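Local coordinates for conserved exported protein (Bacteroides fragilis, PDB 3CLW) that is exported and of unproven function, but probably hydrolyses O-glycosidic bonds as a barrel enzyme of glycoside hydrolase family 30, at residues A275-W280 with A310-I315; W280-A285 with A339-N344; Q39-K44 with Q382-I387. One frame throughout, in Å; residues are numbered along the deposited sequence.

Contact 1. Residues A275-W280 with A310-I315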
ATOM      1  N   ALA A 275      10.162  -0.169  -3.828  1.00 32.33           N
ATOM      2  CA  ALA A 275       8.859   0.400  -3.466  1.00 32.93           C
ATOM      3  C   ALA A 275       8.667   1.789  -4.018  1.00 32.66           C
ATOM      4  O   ALA A 275       9.494   2.675  -3.789  1.00 33.03           O
ATOM      5  CB  ALA A 275       8.662   0.426  -1.916  1.00 32.48           C
ATOM      6  N   ALA A 276       7.566   1.982  -4.733  1.00 32.97           N
ATOM      7  CA  ALA A 276       7.163   3.317  -5.168  1.00 33.59           C
ATOM      8  C   ALA A 276       5.651   3.483  -5.052  1.00 33.91           C
ATOM      9  O   ALA A 276       4.909   2.500  -4.994  1.00 33.83           O
ATOM     10  CB  ALA A 276       7.624   3.597  -6.608  1.00 33.95           C
ATOM     11  N   HIS A 277       5.219   4.741  -5.033  1.00 33.80           N
ATOM     12  CA  HIS A 277       3.807   5.106  -4.899  1.00 33.36           C
ATOM     13  C   HIS A 277       3.169   5.371  -6.245  1.00 34.15           C
ATOM     14  O   HIS A 277       3.846   5.791  -7.191  1.00 34.52           O
ATOM     15  CB  HIS A 277       3.691   6.322  -3.975  1.00 32.75           C
ATOM     16  CG  HIS A 277       4.327   6.102  -2.636  1.00 30.55           C
ATOM     17  ND1 HIS A 277       4.493   7.104  -1.706  1.00 29.34           N
ATOM     18  CD2 HIS A 277       4.885   4.994  -2.095  1.00 28.37           C
ATOM     19  CE1 HIS A 277       5.100   6.618  -0.638  1.00 27.50           C
ATOM     20  NE2 HIS A 277       5.317   5.333  -0.835  1.00 28.83           N
ATOM     21  N   ASP A 278       1.873   5.095  -6.325  1.00 35.17           N
ATOM     22  CA  ASP A 278       1.058   5.252  -7.543  1.00 36.11           C
ATOM     23  C   ASP A 278       0.691   6.695  -7.890  1.00 36.31           C
ATOM     24  O   ASP A 278       0.156   6.954  -8.967  1.00 37.39           O
ATOM     25  CB  ASP A 278      -0.240   4.483  -7.374  1.00 35.21           C
ATOM     26  CG  ASP A 278      -0.039   3.001  -7.433  1.00 37.97           C
ATOM     27  OD1 ASP A 278       0.359   2.489  -8.505  1.00 36.12           O
ATOM     28  OD2 ASP A 278      -0.306   2.344  -6.409  1.00 39.17           O
ATOM     29  N   TYR A 279       0.928   7.617  -6.972  1.00 35.88           N
ATOM     30  CA  TYR A 279       0.532   9.007  -7.169  1.00 37.19           C
ATOM     31  C   TYR A 279       0.959   9.596  -8.525  1.00 38.17           C
ATOM     32  O   TYR A 279       2.039   9.297  -9.007  1.00 38.66           O
ATOM     33  CB  TYR A 279       1.088   9.866  -6.035  1.00 36.36           C
ATOM     34  CG  TYR A 279       0.575   9.476  -4.657  1.00 36.02           C
ATOM     35  CD1 TYR A 279      -0.772   9.697  -4.304  1.00 36.08           C
ATOM     36  CD2 TYR A 279       1.424   8.915  -3.709  1.00 34.26           C
ATOM     37  CE1 TYR A 279      -1.262   9.356  -3.046  1.00 36.36           C
ATOM     38  CE2 TYR A 279       0.947   8.567  -2.437  1.00 36.56           C
ATOM     39  CZ  TYR A 279      -0.409   8.799  -2.114  1.00 36.11           C
ATOM     40  OH  TYR A 279      -0.911   8.491  -0.876  1.00 35.21           O
ATOM     41  N   TRP A 280       0.085  10.419  -9.117  1.00 39.61           N
ATOM     42  CA  TRP A 280       0.335  11.190 -10.360  1.00 40.28           C
ATOM     43  C   TRP A 280       0.609  10.387 -11.620  1.00 41.02           C
ATOM     44  O   TRP A 280       1.064  10.930 -12.619  1.00 42.82           O
ATOM     45  CB  TRP A 280       1.409  12.268 -10.154  1.00 40.17           C
ATOM     46  CG  TRP A 280       1.319  12.882  -8.825  1.00 39.62           C
ATOM     47  CD1 TRP A 280       2.244  12.792  -7.831  1.00 38.76           C
ATOM     48  CD2 TRP A 280       0.218  13.641  -8.301  1.00 39.84           C
ATOM     49  NE1 TRP A 280       1.795  13.457  -6.706  1.00 40.58           N
ATOM     50  CE2 TRP A 280       0.551  13.984  -6.963  1.00 41.14           C
ATOM     51  CE3 TRP A 280      -1.020  14.070  -8.830  1.00 40.51           C
ATOM     52  CZ2 TRP A 280      -0.304  14.753  -6.138  1.00 40.81           C
ATOM     53  CZ3 TRP A 280      -1.897  14.821  -8.004  1.00 40.02           C
ATOM     54  CH2 TRP A 280      -1.524  15.158  -6.669  1.00 41.04           C
ATOM     55  N   ALA A 310       3.912  -1.624  -5.010  1.00 32.58           N
ATOM     56  CA  ALA A 310       3.220  -0.334  -5.023  1.00 32.23           C
ATOM     57  C   ALA A 310       2.856  -0.085  -3.542  1.00 32.54           C
ATOM     58  O   ALA A 310       2.093  -0.846  -2.928  1.00 32.80           O
ATOM     59  CB  ALA A 310       2.001  -0.369  -5.972  1.00 32.90           C
ATOM     60  N   SER A 311       3.483   0.906  -2.925  1.00 32.23           N
ATOM     61  CA  SER A 311       3.496   0.932  -1.460  1.00 33.00           C
ATOM     62  C   SER A 311       2.726   2.083  -0.813  1.00 33.10           C
ATOM     63  O   SER A 311       2.735   2.223   0.413  1.00 33.95           O
ATOM     64  CB  SER A 311       4.932   0.923  -0.944  1.00 32.87           C
ATOM     65  OG  SER A 311       5.639   2.038  -1.502  1.00 35.37           O
ATOM     66  N   GLU A 312       2.075   2.911  -1.623  1.00 33.74           N
ATOM     67  CA  GLU A 312       1.191   3.962  -1.104  1.00 34.08           C
ATOM     68  C   GLU A 312       0.357   4.546  -2.202  1.00 34.23           C
ATOM     69  O   GLU A 312       0.860   4.871  -3.253  1.00 33.60           O
ATOM     70  CB  GLU A 312       1.964   5.087  -0.414  1.00 33.81           C
ATOM     71  CG  GLU A 312       1.080   5.955   0.498  1.00 33.97           C
ATOM     72  CD  GLU A 312       1.740   7.237   0.942  1.00 35.16           C
ATOM     73  OE1 GLU A 312       2.790   7.209   1.614  1.00 35.59           O
ATOM     74  OE2 GLU A 312       1.187   8.301   0.627  1.00 36.87           O
ATOM     75  N   TYR A 313      -0.943   4.667  -1.946  1.00 35.50           N
ATOM     76  CA  TYR A 313      -1.843   5.436  -2.794  1.00 36.23           C
ATOM     77  C   TYR A 313      -3.088   5.894  -2.031  1.00 37.19           C
ATOM     78  O   TYR A 313      -3.562   5.205  -1.131  1.00 37.11           O
ATOM     79  CB  TYR A 313      -2.297   4.627  -4.016  1.00 36.23           C
ATOM     80  CG  TYR A 313      -3.182   5.445  -4.932  1.00 37.08           C
ATOM     81  CD1 TYR A 313      -2.651   6.536  -5.661  1.00 37.58           C
ATOM     82  CD2 TYR A 313      -4.568   5.189  -5.015  1.00 37.10           C
ATOM     83  CE1 TYR A 313      -3.456   7.307  -6.473  1.00 38.14           C
ATOM     84  CE2 TYR A 313      -5.385   5.946  -5.822  1.00 36.08           C
ATOM     85  CZ  TYR A 313      -4.837   7.003  -6.548  1.00 38.99           C
ATOM     86  OH  TYR A 313      -5.663   7.757  -7.356  1.00 39.33           O
ATOM     87  N   CYS A 314      -3.613   7.052  -2.419  1.00 38.07           N
ATOM     88  CA  CYS A 314      -5.002   7.458  -2.115  1.00 38.56           C
ATOM     89  C   CYS A 314      -5.443   8.443  -3.206  1.00 39.84           C
ATOM     90  O   CYS A 314      -4.590   8.976  -3.935  1.00 40.39           O
ATOM     91  CB  CYS A 314      -5.122   8.078  -0.723  1.00 37.26           C
ATOM     92  SG  CYS A 314      -4.257   9.623  -0.517  1.00 36.25           S
ATOM     93  N   ILE A 315      -6.755   8.674  -3.339  1.00 41.01           N
ATOM     94  CA  ILE A 315      -7.276   9.650  -4.301  1.00 40.89           C
ATOM     95  C   ILE A 315      -6.808  11.030  -3.903  1.00 41.65           C
ATOM     96  O   ILE A 315      -7.180  11.560  -2.852  1.00 42.36           O
ATOM     97  CB  ILE A 315      -8.819   9.672  -4.387  1.00 40.89           C
ATOM     98  CG1 ILE A 315      -9.390   8.281  -4.635  1.00 38.86           C
ATOM     99  CG2 ILE A 315      -9.273  10.672  -5.463  1.00 42.80           C
ATOM    100  CD1 ILE A 315      -9.043   7.648  -5.966  1.00 37.44           C
TER

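Contact 2. Residues W280-A285 with A339-N344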
ATOM      1  N   TRP A 280       0.085  10.419  -9.117  1.00 39.61           N
ATOM      2  CA  TRP A 280       0.335  11.190 -10.360  1.00 40.28           C
ATOM      3  C   TRP A 280       0.609  10.387 -11.620  1.00 41.02           C
ATOM      4  O   TRP A 280       1.064  10.930 -12.619  1.00 42.82           O
ATOM      5  CB  TRP A 280       1.409  12.268 -10.154  1.00 40.17           C
ATOM      6  CG  TRP A 280       1.319  12.882  -8.825  1.00 39.62           C
ATOM      7  CD1 TRP A 280       2.244  12.792  -7.831  1.00 38.76           C
ATOM      8  CD2 TRP A 280       0.218  13.641  -8.301  1.00 39.84           C
ATOM      9  NE1 TRP A 280       1.795  13.457  -6.706  1.00 40.58           N
ATOM     10  CE2 TRP A 280       0.551  13.984  -6.963  1.00 41.14           C
ATOM     11  CE3 TRP A 280      -1.020  14.070  -8.830  1.00 40.51           C
ATOM     12  CZ2 TRP A 280      -0.304  14.753  -6.138  1.00 40.81           C
ATOM     13  CZ3 TRP A 280      -1.897  14.821  -8.004  1.00 40.02           C
ATOM     14  CH2 TRP A 280      -1.524  15.158  -6.669  1.00 41.04           C
ATOM     15  N   SER A 281       0.323   9.102 -11.597  1.00 41.09           N
ATOM     16  CA  SER A 281       0.614   8.274 -12.747  1.00 41.61           C
ATOM     17  C   SER A 281      -0.568   7.363 -13.072  1.00 42.00           C
ATOM     18  O   SER A 281      -0.442   6.442 -13.875  1.00 41.56           O
ATOM     19  CB  SER A 281       1.914   7.464 -12.535  1.00 42.06           C
ATOM     20  OG  SER A 281       1.807   6.502 -11.475  1.00 41.81           O
ATOM     21  N   ALA A 282      -1.709   7.621 -12.437  1.00 42.73           N
ATOM     22  CA  ALA A 282      -2.895   6.752 -12.620  1.00 44.33           C
ATOM     23  C   ALA A 282      -3.855   7.247 -13.691  1.00 44.98           C
ATOM     24  O   ALA A 282      -4.838   6.575 -13.993  1.00 45.89           O
ATOM     25  CB  ALA A 282      -3.626   6.543 -11.306  1.00 43.21           C
ATOM     26  N   TYR A 283      -3.548   8.412 -14.261  1.00 46.13           N
ATOM     27  CA  TYR A 283      -4.340   9.069 -15.298  1.00 46.63           C
ATOM     28  C   TYR A 283      -3.425  10.008 -16.076  1.00 46.93           C
ATOM     29  O   TYR A 283      -2.561  10.646 -15.463  1.00 46.98           O
ATOM     30  CB  TYR A 283      -5.465   9.870 -14.643  1.00 47.67           C
ATOM     31  CG  TYR A 283      -6.415  10.552 -15.608  1.00 48.30           C
ATOM     32  CD1 TYR A 283      -7.554   9.897 -16.060  1.00 47.98           C
ATOM     33  CD2 TYR A 283      -6.168  11.854 -16.068  1.00 49.26           C
ATOM     34  CE1 TYR A 283      -8.429  10.495 -16.925  1.00 48.71           C
ATOM     35  CE2 TYR A 283      -7.044  12.472 -16.952  1.00 49.90           C
ATOM     36  CZ  TYR A 283      -8.178  11.779 -17.373  1.00 49.79           C
ATOM     37  OH  TYR A 283      -9.082  12.362 -18.245  1.00 51.68           O
ATOM     38  N   PRO A 284      -3.595  10.099 -17.422  1.00 47.11           N
ATOM     39  CA  PRO A 284      -4.524   9.306 -18.227  1.00 47.60           C
ATOM     40  C   PRO A 284      -4.016   7.901 -18.468  1.00 47.17           C
ATOM     41  O   PRO A 284      -2.902   7.569 -18.057  1.00 47.59           O
ATOM     42  CB  PRO A 284      -4.616  10.096 -19.546  1.00 48.07           C
ATOM     43  CG  PRO A 284      -3.311  10.766 -19.664  1.00 47.41           C
ATOM     44  CD  PRO A 284      -2.869  11.083 -18.254  1.00 47.52           C
ATOM     45  N   ALA A 285      -4.833   7.088 -19.129  1.00 46.92           N
ATOM     46  CA  ALA A 285      -4.523   5.674 -19.353  1.00 46.93           C
ATOM     47  C   ALA A 285      -3.204   5.428 -20.082  1.00 46.51           C
ATOM     48  O   ALA A 285      -2.545   4.395 -19.853  1.00 46.63           O
ATOM     49  CB  ALA A 285      -5.672   4.954 -20.071  1.00 46.58           C
ATOM     50  N   ALA A 339      -9.380   0.185  -8.686  1.00 37.30           N
ATOM     51  CA  ALA A 339      -9.240  -1.195  -9.149  1.00 37.52           C
ATOM     52  C   ALA A 339      -8.390  -1.281 -10.438  1.00 37.92           C
ATOM     53  O   ALA A 339      -7.712  -2.252 -10.663  1.00 38.04           O
ATOM     54  CB  ALA A 339     -10.579  -1.840  -9.346  1.00 36.94           C
ATOM     55  N   ARG A 340      -8.456  -0.257 -11.276  1.00 38.78           N
ATOM     56  CA  ARG A 340      -7.657  -0.184 -12.507  1.00 39.23           C
ATOM     57  C   ARG A 340      -6.164   0.028 -12.201  1.00 38.43           C
ATOM     58  O   ARG A 340      -5.301  -0.615 -12.813  1.00 38.18           O
ATOM     59  CB  ARG A 340      -8.174   0.952 -13.408  1.00 39.67           C
ATOM     60  CG  ARG A 340      -7.286   1.182 -14.647  1.00 40.58           C
ATOM     61  CD  ARG A 340      -7.968   2.043 -15.690  1.00 38.79           C
ATOM     62  NE  ARG A 340      -8.051   3.426 -15.249  1.00 38.67           N
ATOM     63  CZ  ARG A 340      -8.457   4.410 -16.036  1.00 42.46           C
ATOM     64  NH1 ARG A 340      -8.827   4.148 -17.296  1.00 44.68           N
ATOM     65  NH2 ARG A 340      -8.490   5.653 -15.580  1.00 43.48           N
ATOM     66  N   ILE A 341      -5.867   0.903 -11.240  1.00 37.71           N
ATOM     67  CA  ILE A 341      -4.506   1.006 -10.756  1.00 37.46           C
ATOM     68  C   ILE A 341      -4.015  -0.356 -10.283  1.00 37.92           C
ATOM     69  O   ILE A 341      -2.909  -0.778 -10.660  1.00 37.94           O
ATOM     70  CB  ILE A 341      -4.328   2.020  -9.621  1.00 37.79           C
ATOM     71  CG1 ILE A 341      -4.752   3.411 -10.066  1.00 37.05           C
ATOM     72  CG2 ILE A 341      -2.853   2.062  -9.192  1.00 35.60           C
ATOM     73  CD1 ILE A 341      -5.048   4.358  -8.923  1.00 40.81           C
ATOM     74  N   ILE A 342      -4.837  -1.047  -9.489  1.00 36.77           N
ATOM     75  CA  ILE A 342      -4.421  -2.331  -8.948  1.00 36.53           C
ATOM     76  C   ILE A 342      -4.089  -3.327 -10.065  1.00 37.41           C
ATOM     77  O   ILE A 342      -2.998  -3.938 -10.061  1.00 36.60           O
ATOM     78  CB  ILE A 342      -5.441  -2.937  -7.941  1.00 36.48           C
ATOM     79  CG1 ILE A 342      -5.504  -2.076  -6.674  1.00 37.00           C
ATOM     80  CG2 ILE A 342      -5.051  -4.409  -7.570  1.00 35.14           C
ATOM     81  CD1 ILE A 342      -6.646  -2.419  -5.685  1.00 35.04           C
ATOM     82  N   HIS A 343      -5.023  -3.482 -11.007  1.00 36.97           N
ATOM     83  CA  HIS A 343      -4.845  -4.430 -12.088  1.00 38.00           C
ATOM     84  C   HIS A 343      -3.548  -4.197 -12.882  1.00 38.59           C
ATOM     85  O   HIS A 343      -2.814  -5.131 -13.171  1.00 39.59           O
ATOM     86  CB  HIS A 343      -6.025  -4.374 -13.032  1.00 37.73           C
ATOM     87  CG  HIS A 343      -5.804  -5.140 -14.296  1.00 38.12           C
ATOM     88  ND1 HIS A 343      -6.083  -6.483 -14.406  1.00 39.06           N
ATOM     89  CD2 HIS A 343      -5.308  -4.757 -15.493  1.00 37.58           C
ATOM     90  CE1 HIS A 343      -5.776  -6.890 -15.624  1.00 38.62           C
ATOM     91  NE2 HIS A 343      -5.298  -5.862 -16.296  1.00 38.46           N
ATOM     92  N   ASN A 344      -3.286  -2.943 -13.231  1.00 39.49           N
ATOM     93  CA  ASN A 344      -2.110  -2.577 -14.004  1.00 40.01           C
ATOM     94  C   ASN A 344      -0.810  -2.718 -13.205  1.00 39.82           C
ATOM     95  O   ASN A 344       0.219  -3.146 -13.752  1.00 39.73           O
ATOM     96  CB  ASN A 344      -2.290  -1.177 -14.602  1.00 40.09           C
ATOM     97  CG  ASN A 344      -3.281  -1.181 -15.747  1.00 42.57           C
ATOM     98  OD1 ASN A 344      -2.928  -1.531 -16.870  1.00 44.95           O
ATOM     99  ND2 ASN A 344      -4.533  -0.820 -15.468  1.00 42.57           N
TER
HETATM  100  O   HOH W   1      -6.801   4.749 -13.053  1.00 38.18           O

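Contact 3. Residues Q39-K44 with Q382-I387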
ATOM      1  N   GLN A  39     -15.360   0.533  21.738  1.00 37.84           N
ATOM      2  CA  GLN A  39     -14.871  -0.816  21.493  1.00 39.01           C
ATOM      3  C   GLN A  39     -15.494  -1.432  20.257  1.00 39.37           C
ATOM      4  O   GLN A  39     -14.782  -1.958  19.384  1.00 39.40           O
ATOM      5  CB  GLN A  39     -15.153  -1.702  22.717  1.00 39.74           C
ATOM      6  CG  GLN A  39     -14.455  -3.056  22.733  1.00 42.11           C
ATOM      7  CD  GLN A  39     -12.954  -2.955  22.966  1.00 46.53           C
ATOM      8  OE1 GLN A  39     -12.479  -2.044  23.648  1.00 48.96           O
ATOM      9  NE2 GLN A  39     -12.195  -3.898  22.398  1.00 46.50           N
ATOM     10  N   GLU A  40     -16.814  -1.362  20.167  1.00 39.39           N
ATOM     11  CA  GLU A  40     -17.511  -2.044  19.085  1.00 40.42           C
ATOM     12  C   GLU A  40     -17.178  -1.462  17.742  1.00 39.14           C
ATOM     13  O   GLU A  40     -17.177  -2.187  16.767  1.00 39.38           O
ATOM     14  CB  GLU A  40     -19.019  -2.013  19.275  1.00 41.33           C
ATOM     15  CG  GLU A  40     -19.518  -3.165  20.126  1.00 47.38           C
ATOM     16  CD  GLU A  40     -21.057  -3.303  20.110  1.00 56.45           C
ATOM     17  OE1 GLU A  40     -21.646  -3.367  21.222  1.00 59.97           O
ATOM     18  OE2 GLU A  40     -21.672  -3.330  18.999  1.00 58.69           O
ATOM     19  N   LYS A  41     -16.936  -0.155  17.696  1.00 37.95           N
ATOM     20  CA  LYS A  41     -16.557   0.514  16.453  1.00 38.16           C
ATOM     21  C   LYS A  41     -15.100   0.189  16.013  1.00 37.41           C
ATOM     22  O   LYS A  41     -14.865  -0.150  14.873  1.00 37.25           O
ATOM     23  CB  LYS A  41     -16.784   2.030  16.585  1.00 38.03           C
ATOM     24  CG  LYS A  41     -18.258   2.380  16.851  1.00 37.28           C
ATOM     25  CD  LYS A  41     -18.529   3.849  16.618  1.00 36.66           C
ATOM     26  CE  LYS A  41     -20.012   4.183  16.889  1.00 37.21           C
ATOM     27  NZ  LYS A  41     -20.164   5.632  17.012  1.00 36.95           N
ATOM     28  N   LYS A  42     -14.153   0.322  16.939  1.00 37.26           N
ATOM     29  CA  LYS A  42     -12.774  -0.209  16.819  1.00 37.34           C
ATOM     30  C   LYS A  42     -12.739  -1.625  16.200  1.00 37.52           C
ATOM     31  O   LYS A  42     -11.990  -1.904  15.221  1.00 36.81           O
ATOM     32  CB  LYS A  42     -12.183  -0.317  18.234  1.00 36.50           C
ATOM     33  CG  LYS A  42     -11.318   0.806  18.619  1.00 36.49           C
ATOM     34  CD  LYS A  42     -11.229   1.004  20.098  1.00 36.33           C
ATOM     35  CE  LYS A  42     -10.553  -0.069  20.885  1.00 34.97           C
ATOM     36  NZ  LYS A  42      -9.860   0.561  22.052  1.00 31.64           N
ATOM     37  N   GLU A  43     -13.540  -2.515  16.801  1.00 37.65           N
ATOM     38  CA  GLU A  43     -13.579  -3.924  16.408  1.00 38.47           C
ATOM     39  C   GLU A  43     -14.116  -4.097  15.016  1.00 37.63           C
ATOM     40  O   GLU A  43     -13.591  -4.894  14.239  1.00 37.60           O
ATOM     41  CB  GLU A  43     -14.414  -4.735  17.383  1.00 38.54           C
ATOM     42  CG  GLU A  43     -14.012  -4.440  18.781  1.00 43.98           C
ATOM     43  CD  GLU A  43     -13.328  -5.568  19.475  1.00 50.39           C
ATOM     44  OE1 GLU A  43     -12.298  -6.074  18.963  1.00 52.79           O
ATOM     45  OE2 GLU A  43     -13.845  -5.949  20.560  1.00 55.18           O
ATOM     46  N   LYS A  44     -15.179  -3.362  14.722  1.00 37.21           N
ATOM     47  CA  LYS A  44     -15.768  -3.343  13.396  1.00 37.07           C
ATOM     48  C   LYS A  44     -14.766  -2.892  12.310  1.00 35.60           C
ATOM     49  O   LYS A  44     -14.695  -3.500  11.251  1.00 34.83           O
ATOM     50  CB  LYS A  44     -17.018  -2.462  13.399  1.00 37.42           C
ATOM     51  CG  LYS A  44     -17.615  -2.136  12.016  1.00 40.83           C
ATOM     52  CD  LYS A  44     -18.220  -3.360  11.328  1.00 49.92           C
ATOM     53  CE  LYS A  44     -19.569  -2.974  10.644  1.00 55.51           C
ATOM     54  NZ  LYS A  44     -20.463  -4.166  10.378  1.00 57.75           N
ATOM     55  N   GLN A 382     -11.644  12.502  16.518  1.00 34.44           N
ATOM     56  CA  GLN A 382     -10.567  11.989  17.402  1.00 35.02           C
ATOM     57  C   GLN A 382     -11.126  11.063  18.522  1.00 35.16           C
ATOM     58  O   GLN A 382     -10.419  10.187  19.076  1.00 35.69           O
ATOM     59  CB  GLN A 382      -9.729  13.141  17.976  1.00 34.53           C
ATOM     60  CG  GLN A 382      -8.929  13.878  16.905  1.00 35.57           C
ATOM     61  CD  GLN A 382      -7.931  14.920  17.429  1.00 36.84           C
ATOM     62  OE1 GLN A 382      -7.959  15.308  18.595  1.00 39.26           O
ATOM     63  NE2 GLN A 382      -7.032  15.369  16.549  1.00 39.27           N
ATOM     64  N   TYR A 383     -12.419  11.222  18.802  1.00 34.50           N
ATOM     65  CA  TYR A 383     -13.067  10.547  19.927  1.00 34.58           C
ATOM     66  C   TYR A 383     -14.092   9.475  19.572  1.00 34.22           C
ATOM     67  O   TYR A 383     -14.180   8.485  20.272  1.00 34.82           O
ATOM     68  CB  TYR A 383     -13.694  11.599  20.890  1.00 34.02           C
ATOM     69  CG  TYR A 383     -12.678  12.647  21.289  1.00 33.39           C
ATOM     70  CD1 TYR A 383     -11.536  12.295  22.011  1.00 30.94           C
ATOM     71  CD2 TYR A 383     -12.835  13.978  20.911  1.00 33.43           C
ATOM     72  CE1 TYR A 383     -10.587  13.247  22.345  1.00 34.33           C
ATOM     73  CE2 TYR A 383     -11.898  14.940  21.244  1.00 33.19           C
ATOM     74  CZ  TYR A 383     -10.780  14.571  21.958  1.00 34.81           C
ATOM     75  OH  TYR A 383      -9.843  15.526  22.306  1.00 37.78           O
ATOM     76  N   ASP A 384     -14.874   9.710  18.521  1.00 35.09           N
ATOM     77  CA  ASP A 384     -15.996   8.844  18.110  1.00 35.97           C
ATOM     78  C   ASP A 384     -16.456   9.293  16.715  1.00 35.91           C
ATOM     79  O   ASP A 384     -16.169  10.407  16.304  1.00 36.08           O
ATOM     80  CB  ASP A 384     -17.160   9.013  19.101  1.00 35.07           C
ATOM     81  CG  ASP A 384     -18.141   7.863  19.073  1.00 35.81           C
ATOM     82  OD1 ASP A 384     -18.085   7.013  18.165  1.00 37.41           O
ATOM     83  OD2 ASP A 384     -19.016   7.815  19.964  1.00 36.45           O
ATOM     84  N   GLY A 385     -17.196   8.452  15.997  1.00 36.10           N
ATOM     85  CA  GLY A 385     -17.678   8.827  14.675  1.00 36.09           C
ATOM     86  C   GLY A 385     -18.435   7.672  14.070  1.00 37.45           C
ATOM     87  O   GLY A 385     -18.638   6.669  14.707  1.00 36.33           O
ATOM     88  N   GLU A 386     -18.845   7.827  12.819  1.00 39.40           N
ATOM     89  CA  GLU A 386     -19.549   6.795  12.059  1.00 41.40           C
ATOM     90  C   GLU A 386     -18.635   6.221  10.951  1.00 40.18           C
ATOM     91  O   GLU A 386     -17.975   6.950  10.232  1.00 39.13           O
ATOM     92  CB  GLU A 386     -20.822   7.388  11.418  1.00 41.04           C
ATOM     93  CG  GLU A 386     -21.770   6.345  10.813  1.00 45.28           C
ATOM     94  CD  GLU A 386     -22.669   6.891   9.705  1.00 46.49           C
ATOM     95  OE1 GLU A 386     -22.915   8.121   9.644  1.00 51.23           O
ATOM     96  OE2 GLU A 386     -23.146   6.068   8.885  1.00 51.98           O
ATOM     97  N   ILE A 387     -18.640   4.904  10.834  1.00 40.41           N
ATOM     98  CA  ILE A 387     -17.882   4.170   9.824  1.00 40.05           C
ATOM     99  C   ILE A 387     -18.700   4.072   8.513  1.00 40.19           C
ATOM    100  O   ILE A 387     -19.855   3.640   8.517  1.00 39.54           O
ATOM    101  CB  ILE A 387     -17.530   2.763  10.373  1.00 39.94           C
ATOM    102  CG1 ILE A 387     -16.666   2.896  11.620  1.00 38.84           C
ATOM    103  CG2 ILE A 387     -16.858   1.900   9.328  1.00 38.64           C
ATOM    104  CD1 ILE A 387     -16.893   1.787  12.607  1.00 37.77           C
TER

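Contact 1. Residues A275-W280 with A310-I315
The Y279 phenol overlaps the end of the E312 side chain, ring and carboxylate planes standing 82° apart. Y279 OH donates to E312 OE2 at 2.6 Å, meeting the anti lone pair of that oxygen. With CG anti to its backbone nitrogen (chi1 -162°) and the chain extended beyond, E312 holds its carboxylate between two rings, OE2 at Y279 OH and OE1 3.3 Å from H277 CE1. At the edge of the imidazole, near its plane, S311 OG sits 3.1 Å from H277 CD2. The polar ends of H277 and S311 converge on E231, whose OE2 is hydrogen-bonded to both H277 NE2 and S311 OG, while H277 ND1 is bonded to E186; these two glutamates would fix the rotation of the imidazole. C314 SG approaches the edge of the phenol, 3.9 Å from Y279 CE1. D278 CB packs on Y313 CD1 at 3.6 Å, and the D278 carboxylate (OD1) forms a salt bridge with R292. Two backbone bonds tie the segments together: S311 N to A276 O, 3.0 Å, and D278 N to E312 O, 3.2 Å. The contact holds the last parallel bridge of strands 270-276 and 307-310, A276 with A310, and continues into the loops that follow at the C-terminal end of the barrel strands, where TIM barrels carry their active sites. Strands 226-232 and 353-356 flank the pair, and helix 328-347 packs against Y313.

Contact 2. Residues W280-A285 with A339-N344
A282 turns its CB toward I341, where the loop after strand 270-276 of the TIM barrel runs beside helix 328-347 on its way to helix 285-300. The methyl group meets the outer end of the isoleucine: A282 CB lies 3.5 Å from I341 CD1, the closest approach between the two segments. R340, one residue earlier on the helix, also faces the loop. Its chain runs out nearly straight and then bends at chi3 (72°), which brings the guanidinium alongside A282, Y283 and A285, at 4.1 Å or more. R340 NH2 lies at the edge of the Y283 ring, 4.4 Å from Y283 CD1, and R340 NH1 passes the A285 methyl. The stronger partners of this charge lie outside: NH2 makes a salt bridge with E321 and NH1 a hydrogen bond with A424 O. A water links arginine and loop, accepting from R340 NE at 2.9 Å in the guanidinium plane and donating to A282 O at 2.8 Å. Beyond Y283 a cis peptide leads to P284, the N-cap of helix 285-300. Within helix 328-347, the carbonyl oxygen of R340 is gripped twice, by N344 N at 3.1 Å and by N344 ND2 at 2.8 Å, from opposite faces of its plane.

Contact 3. Residues Q39-K44 with Q382-I387
K41 reaches across to D384 and G385 with its ammonium group, forming a salt bridge from NZ to D384 OD1 at 2.7 Å and a hydrogen bond from the same NZ to G385 O at 3.0 Å. The carboxylate oxygen is met on its syn side, somewhat out of the carboxylate plane, and the carbonyl is met by a donor tilted 35° from its plane. The K41 chain, extended beyond CG, reaches from the helix to D384 and G385 and crosses the aspartate side chain at about a right angle. Its methylenes join in as well: K41 CD passes 3.4 Å from G385 O. Beside this polar site I387 points at the helix: its CD1 rests 3.6 Å from K41 O and also touches K41 CB and K44 CG, each at 4.0 Å.

The next shell explains how the acceptors are held. G385 N donates to D384 OD1 at 2.7 Å, on the anti side but from the same face as K41 NZ, so one oxygen takes two bonds. G385 is almost fully extended, which puts its N and O on the same side of the chain, one serving the aspartate and the other the lysine. D384 also packs on P38 and L373.

This surface contact joins the beginning of helix 39-50 to strand 386-389, an outer strand of a small three-stranded sheet. That strand pairs antiparallel with 368-371, where I368 meets I387, while I45 and L48 continue the helix side of the apolar patch.

How the contacts relate
Contacts 1 and 2 adjoin, with centres about 10 Å apart, and share W280; along the chain their segments alternate, 275-280, 280-285, 310-315, 339-344. Contact 1, near the chain centre, joins the ends of neighbouring barrel strands; contact 2, farther out, joins the following loop to helix 328-347. I341 of that helix packs against both, its CG2 lying 3.3 Å from D278 OD1. Contact 3 stands apart, its centre about 27 Å from that of contact 1 and about 31 Å from that of contact 2. Its segments, 39-44 and 382-387, bracket both others in sequence. Contacts 1 and 2 thus build one side of the barrel, and contact 3 a separate surface site.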